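Local coordinates for protein papillomavirus transcription factor E2 (Human papillomavirus type 18, PDB 1QQH) that regulates transcription of the viral genome through the activation domain described here, and probably also helps the viral E1 helicase to begin DNA replication, at residues V54-N59 / M64-W69; I105-E110 / W120-G125. The protein carries 1 engineered substitution. One frame throughout, in Å; residues are numbered along the deposited sequence.

Contact 1: residues V54-N59 / M64-W69; sequences VYFDGN and MTYVAW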
loop_
_atom_site.group_PDB
_atom_site.type_symbol
_atom_site.label_atom_id
_atom_site.label_comp_id
_atom_site.label_asym_id
_atom_site.label_seq_id
_atom_site.Cartn_x
_atom_site.Cartn_y
_atom_site.Cartn_z
ATOM N N VAL A 54 16.063 3.566 26.485
ATOM C CA VAL A 54 17.051 2.785 27.202
ATOM C C VAL A 54 18.135 3.715 27.717
ATOM O O VAL A 54 18.688 4.516 26.964
ATOM C CB VAL A 54 17.707 1.729 26.299
ATOM C CG1 VAL A 54 18.800 1.001 27.064
ATOM C CG2 VAL A 54 16.658 0.739 25.816
ATOM N N TYR A 55 18.418 3.616 29.008
ATOM C CA TYR A 55 19.449 4.434 29.634
ATOM C C TYR A 55 20.623 3.524 29.975
ATOM O O TYR A 55 20.481 2.590 30.763
ATOM C CB TYR A 55 18.916 5.086 30.911
ATOM C CG TYR A 55 17.703 5.957 30.695
ATOM C CD1 TYR A 55 16.432 5.399 30.563
ATOM C CD2 TYR A 55 17.822 7.339 30.615
ATOM C CE1 TYR A 55 15.309 6.201 30.361
ATOM C CE2 TYR A 55 16.708 8.152 30.412
ATOM C CZ TYR A 55 15.456 7.578 30.288
ATOM O OH TYR A 55 14.355 8.383 30.096
ATOM N N PHE A 56 21.775 3.793 29.371
ATOM C CA PHE A 56 22.963 2.988 29.616
ATOM C C PHE A 56 23.757 3.557 30.772
ATOM O O PHE A 56 23.929 4.770 30.883
ATOM C CB PHE A 56 23.816 2.916 28.355
ATOM C CG PHE A 56 23.088 2.336 27.185
ATOM C CD1 PHE A 56 22.565 3.160 26.196
ATOM C CD2 PHE A 56 22.877 0.961 27.099
ATOM C CE1 PHE A 56 21.840 2.629 25.139
ATOM C CE2 PHE A 56 22.154 0.418 26.049
ATOM C CZ PHE A 56 21.634 1.256 25.065
ATOM N N ASP A 57 24.237 2.664 31.631
ATOM C CA ASP A 57 24.987 3.059 32.816
ATOM C C ASP A 57 23.966 3.789 33.680
ATOM O O ASP A 57 22.771 3.748 33.388
ATOM C CB ASP A 57 26.140 3.992 32.444
ATOM C CG ASP A 57 26.985 3.450 31.301
ATOM O OD1 ASP A 57 27.481 2.306 31.405
ATOM O OD2 ASP A 57 27.154 4.173 30.294
ATOM N N GLY A 58 24.420 4.449 34.738
ATOM C CA GLY A 58 23.485 5.162 35.591
ATOM C C GLY A 58 23.351 6.612 35.171
ATOM O O GLY A 58 23.547 7.521 35.983
ATOM N N ASN A 59 22.998 6.837 33.908
ATOM C CA ASN A 59 22.876 8.197 33.400
ATOM C C ASN A 59 21.670 8.419 32.493
ATOM O O ASN A 59 21.479 7.699 31.515
ATOM C CB ASN A 59 24.161 8.571 32.654
ATOM C CG ASN A 59 24.095 9.947 32.026
ATOM O OD1 ASN A 59 23.794 10.938 32.695
ATOM N ND2 ASN A 59 24.388 10.018 30.736
ATOM N N MET A 64 19.304 6.106 24.609
ATOM C CA MET A 64 18.950 5.586 23.293
ATOM C C MET A 64 17.459 5.284 23.185
ATOM O O MET A 64 16.823 4.852 24.149
ATOM C CB MET A 64 19.740 4.313 22.984
ATOM C CG MET A 64 21.108 4.569 22.370
ATOM S SD MET A 64 20.980 5.357 20.740
ATOM C CE MET A 64 21.343 3.951 19.638
ATOM N N THR A 65 16.907 5.518 22.001
ATOM C CA THR A 65 15.499 5.266 21.753
ATOM C C THR A 65 15.323 4.176 20.709
ATOM O O THR A 65 16.107 4.082 19.764
ATOM C CB THR A 65 14.779 6.537 21.269
ATOM O OG1 THR A 65 14.683 7.471 22.350
ATOM C CG2 THR A 65 13.378 6.206 20.793
ATOM N N TYR A 66 14.308 3.339 20.904
ATOM C CA TYR A 66 13.993 2.267 19.969
ATOM C C TYR A 66 12.499 2.212 19.755
ATOM O O TYR A 66 11.723 2.712 20.570
ATOM C CB TYR A 66 14.463 0.913 20.479
ATOM C CG TYR A 66 15.915 0.890 20.825
ATOM C CD1 TYR A 66 16.351 1.307 22.084
ATOM C CD2 TYR A 66 16.867 0.516 19.885
ATOM C CE1 TYR A 66 17.682 1.356 22.393
ATOM C CE2 TYR A 66 18.221 0.564 20.190
ATOM C CZ TYR A 66 18.612 0.989 21.447
ATOM O OH TYR A 66 19.933 1.078 21.765
ATOM N N VAL A 67 12.092 1.592 18.655
ATOM C CA VAL A 67 10.679 1.496 18.347
ATOM C C VAL A 67 10.150 0.093 18.548
ATOM O O VAL A 67 10.664 -0.868 17.973
ATOM C CB VAL A 67 10.384 1.926 16.888
ATOM C CG1 VAL A 67 8.894 1.742 16.578
ATOM C CG2 VAL A 67 10.783 3.377 16.682
ATOM N N ALA A 68 9.123 -0.011 19.384
ATOM C CA ALA A 68 8.464 -1.283 19.656
ATOM C C ALA A 68 7.140 -1.209 18.901
ATOM O O ALA A 68 6.297 -0.364 19.197
ATOM C CB ALA A 68 8.212 -1.436 21.142
ATOM N N TRP A 69 6.962 -2.086 17.928
ATOM C CA TRP A 69 5.749 -2.089 17.120
ATOM C C TRP A 69 4.544 -2.747 17.791
ATOM O O TRP A 69 4.621 -3.888 18.238
ATOM C CB TRP A 69 6.051 -2.768 15.790
ATOM C CG TRP A 69 7.241 -2.155 15.097
ATOM C CD1 TRP A 69 8.523 -2.633 15.077
ATOM C CD2 TRP A 69 7.258 -0.929 14.354
ATOM N NE1 TRP A 69 9.331 -1.781 14.366
ATOM C CE2 TRP A 69 8.582 -0.727 13.914
ATOM C CE3 TRP A 69 6.279 0.017 14.016
ATOM C CZ2 TRP A 69 8.956 0.385 13.158
ATOM C CZ3 TRP A 69 6.651 1.125 13.261
ATOM C CH2 TRP A 69 7.981 1.297 12.840
#
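Val54 and Met64 face each other across a beta hairpin, as an antiparallel hydrogen-bonded pair near the loop end of strands 45-56 and 63-75. Each donates its amide to the other's carbonyl. The bond from Val54 N to Met64 O is 2.8 Å long and almost straight, 167° at the hydrogen, while the return bond from Met64 N to Val54 O is 2.9 Å and more bent, at 131°. Past Phe56 the first strand turns off into the loop, where Gly58 centres an inverse gamma turn and the carboxylate of Asp57 accepts the amide of Thr117.

The apolar contacts lie on the face of the hairpin that carries Val54, Phe56, Met64 and Tyr66. Beta-branched Val54 suits a strand and uses its two methyls separately. CG2, placed beside the backbone N, meets the Tyr66 ring at CE1, 3.6 Å away, whereas CG1 covers one face of the Phe56 ring, 3.4 Å above its plane and displaced toward the rim. With chi1 at -59°, Phe56 directs its edge at the partner strand, and Met64 CB closes on Phe56 CE1 at 3.4 Å. Bent at both chi2 and chi3, the flexible methionine carries its sulfur away from the first strand, an accommodating shape for a residue that also touches Tyr114.

Helix 107-111 packs over this face, with Phe107 reaching both Val54 and Tyr66. Large, flat side chains fit such a place because one ring can serve several neighbours. The Tyr66 hydroxyl lies close to the carboxylate of Glu110 and also sits at the rim of Phe56: its OH is in the plane of that ring, in van der Waals contact 3.7 Å from Phe56 CZ.

Contact 2: residues I105-E110 / W120-G125; sequences IEFKSE and WEVHFG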
loop_
_atom_site.group_PDB
_atom_site.type_symbol
_atom_site.label_atom_id
_atom_site.label_comp_id
_atom_site.label_asym_id
_atom_site.label_seq_id
_atom_site.Cartn_x
_atom_site.Cartn_y
_atom_site.Cartn_z
ATOM N N ILE A 105 16.306 -6.720 18.395
ATOM C CA ILE A 105 17.164 -5.739 19.056
ATOM C C ILE A 105 17.573 -6.338 20.395
ATOM O O ILE A 105 16.727 -6.695 21.210
ATOM C CB ILE A 105 16.478 -4.388 19.321
ATOM C CG1 ILE A 105 16.345 -3.600 18.016
ATOM C CG2 ILE A 105 17.316 -3.579 20.290
ATOM C CD1 ILE A 105 15.977 -2.149 18.198
ATOM N N GLU A 106 18.879 -6.476 20.598
ATOM C CA GLU A 106 19.423 -7.024 21.832
ATOM C C GLU A 106 20.082 -5.856 22.552
ATOM O O GLU A 106 21.022 -5.245 22.036
ATOM C CB GLU A 106 20.452 -8.106 21.508
ATOM C CG GLU A 106 19.866 -9.319 20.792
ATOM C CD GLU A 106 19.312 -10.356 21.754
ATOM O OE1 GLU A 106 19.092 -10.021 22.937
ATOM O OE2 GLU A 106 19.090 -11.512 21.330
ATOM N N PHE A 107 19.574 -5.535 23.734
ATOM C CA PHE A 107 20.100 -4.422 24.504
ATOM C C PHE A 107 21.503 -4.661 25.057
ATOM O O PHE A 107 22.202 -3.708 25.391
ATOM C CB PHE A 107 19.125 -4.063 25.629
ATOM C CG PHE A 107 17.835 -3.428 25.139
ATOM C CD1 PHE A 107 16.655 -3.557 25.872
ATOM C CD2 PHE A 107 17.811 -2.682 23.958
ATOM C CE1 PHE A 107 15.465 -2.954 25.441
ATOM C CE2 PHE A 107 16.629 -2.078 23.519
ATOM C CZ PHE A 107 15.451 -2.215 24.265
ATOM N N LYS A 108 21.923 -5.921 25.155
ATOM C CA LYS A 108 23.260 -6.199 25.657
ATOM C C LYS A 108 24.281 -5.797 24.604
ATOM O O LYS A 108 25.301 -5.187 24.912
ATOM C CB LYS A 108 23.446 -7.674 25.987
ATOM C CG LYS A 108 24.866 -7.984 26.443
ATOM C CD LYS A 108 25.034 -9.419 26.916
ATOM C CE LYS A 108 26.438 -9.646 27.477
ATOM N NZ LYS A 108 26.680 -11.058 27.892
ATOM N N SER A 109 23.998 -6.133 23.356
ATOM C CA SER A 109 24.904 -5.798 22.275
ATOM C C SER A 109 24.873 -4.288 22.093
ATOM O O SER A 109 25.857 -3.669 21.701
ATOM C CB SER A 109 24.469 -6.493 20.982
ATOM O OG SER A 109 23.616 -5.658 20.219
ATOM N N GLU A 110 23.729 -3.699 22.395
ATOM C CA GLU A 110 23.548 -2.265 22.265
ATOM C C GLU A 110 24.318 -1.503 23.340
ATOM O O GLU A 110 24.752 -0.370 23.121
ATOM C CB GLU A 110 22.071 -1.938 22.379
ATOM C CG GLU A 110 21.677 -0.676 21.708
ATOM C CD GLU A 110 21.652 -0.788 20.193
ATOM O OE1 GLU A 110 21.737 -1.912 19.654
ATOM O OE2 GLU A 110 21.533 0.263 19.540
ATOM N N TRP A 120 22.208 -1.202 32.038
ATOM C CA TRP A 120 21.264 -0.359 31.323
ATOM C C TRP A 120 19.886 -0.487 31.944
ATOM O O TRP A 120 19.578 -1.482 32.599
ATOM C CB TRP A 120 21.227 -0.723 29.833
ATOM C CG TRP A 120 20.597 -2.038 29.524
ATOM C CD1 TRP A 120 19.268 -2.282 29.315
ATOM C CD2 TRP A 120 21.263 -3.295 29.381
ATOM N NE1 TRP A 120 19.071 -3.609 29.046
ATOM C CE2 TRP A 120 20.277 -4.257 29.082
ATOM C CE3 TRP A 120 22.602 -3.703 29.480
ATOM C CZ2 TRP A 120 20.581 -5.602 28.879
ATOM C CZ3 TRP A 120 22.905 -5.037 29.282
ATOM C CH2 TRP A 120 21.897 -5.975 28.982
ATOM N N GLU A 121 19.067 0.537 31.738
ATOM C CA GLU A 121 17.720 0.575 32.280
ATOM C C GLU A 121 16.736 0.781 31.131
ATOM O O GLU A 121 16.944 1.644 30.283
ATOM C CB GLU A 121 17.622 1.732 33.270
ATOM C CG GLU A 121 16.678 1.514 34.432
ATOM C CD GLU A 121 16.724 2.665 35.425
ATOM O OE1 GLU A 121 16.273 3.783 35.075
ATOM O OE2 GLU A 121 17.222 2.454 36.551
ATOM N N VAL A 122 15.669 -0.008 31.105
ATOM C CA VAL A 122 14.673 0.100 30.041
ATOM C C VAL A 122 13.375 0.751 30.507
ATOM O O VAL A 122 12.789 0.350 31.516
ATOM C CB VAL A 122 14.324 -1.290 29.456
ATOM C CG1 VAL A 122 13.406 -1.129 28.270
ATOM C CG2 VAL A 122 15.592 -2.027 29.054
ATOM N N HIS A 123 12.929 1.758 29.764
ATOM C CA HIS A 123 11.692 2.452 30.079
ATOM C C HIS A 123 10.729 2.351 28.904
ATOM O O HIS A 123 11.096 2.607 27.760
ATOM C CB HIS A 123 11.953 3.929 30.382
ATOM C CG HIS A 123 12.723 4.169 31.643
ATOM N ND1 HIS A 123 12.801 5.408 32.239
ATOM C CD2 HIS A 123 13.456 3.333 32.415
ATOM C CE1 HIS A 123 13.548 5.326 33.326
ATOM N NE2 HIS A 123 13.957 4.077 33.456
ATOM N N PHE A 124 9.493 1.964 29.189
ATOM C CA PHE A 124 8.487 1.857 28.148
ATOM C C PHE A 124 7.310 2.701 28.596
ATOM O O PHE A 124 6.503 2.275 29.426
ATOM C CB PHE A 124 8.042 0.406 27.961
ATOM C CG PHE A 124 7.232 0.177 26.713
ATOM C CD1 PHE A 124 6.533 -1.013 26.532
ATOM C CD2 PHE A 124 7.173 1.142 25.713
ATOM C CE1 PHE A 124 5.790 -1.238 25.375
ATOM C CE2 PHE A 124 6.430 0.925 24.550
ATOM C CZ PHE A 124 5.738 -0.266 24.384
ATOM N N GLY A 125 7.219 3.907 28.045
ATOM C CA GLY A 125 6.144 4.798 28.423
ATOM C C GLY A 125 6.352 5.243 29.854
ATOM O O GLY A 125 7.373 5.851 30.180
#
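Phe107 sets its CB on the indole of Trp120, where a one-turn helix, 107-111, rests against the strand 120-124 of the antiparallel sheet in the E2 activation domain. The methylene stands 3.3 Å above the ring plane, displaced toward the rim, and its nearest neighbour is the nitrogen, Phe107 CB to Trp120 NE1 being 3.4 Å. Trp120 reaches this position through a chi1 of 70°, which places CG between its backbone N and carbonyl carbon and lays the broad indole beneath the start of the helix. The same face therefore also receives the carbonyl carbon of Phe107 and the amide of Lys108, and at the far end of the six-membered ring Trp120 CH2 touches Lys108 CA at 3.6 Å.

The Phe107 ring takes a different route. Its CG is beside the backbone N, with chi1 at -70°, and the ring crosses the indole steeply, the planes meeting obliquely at 71°. It thereby gains Val122, whose CG2 lies 3.7 Å from Phe107 CD1. That one methyl, set beside the valine's own backbone N, also lies at the indole edge, in its plane, filling the corner between the two aromatic groups.

Of its side chain Lys108 brings CB to Trp120 CH2; the rest of the chain is fully extended and takes the ammonium group away from the strand. Glu106, the N-cap residue, offers its carbonyl to both Glu110 N and Ser109 OG, while its carboxylate pairs with Arg91.

No hydrogen bond links the two segments. The indole N-H is satisfied by the carbonyl of His90, whose ring stacks on Trp120, so what holds helix to strand here is chiefly dispersion and close fit, with charge kept to the periphery.

Overall arrangement
The two contacts follow one another along the chain yet meet in space, with centres about 5 Å apart. Their common ground is the sheet, in which strand 45-56 pairs with 63-75 along one edge and with 120-124 along the other; a probable hydrogen bond from Glu121 N to Tyr55 O, 2.7 Å, ties contact 1 to contact 2. Tyr66 OH lies 2.9 Å from Glu110 OE2, a second probable hydrogen bond, and Phe107 joins the contacts over the same face. On the reverse face Tyr55 meets His123, with Tyr55 CE1 3.2 Å from His123 ND1. The two contacts together form a largely apolar layer between sheet and short helix, part of the domain's beta-rich region.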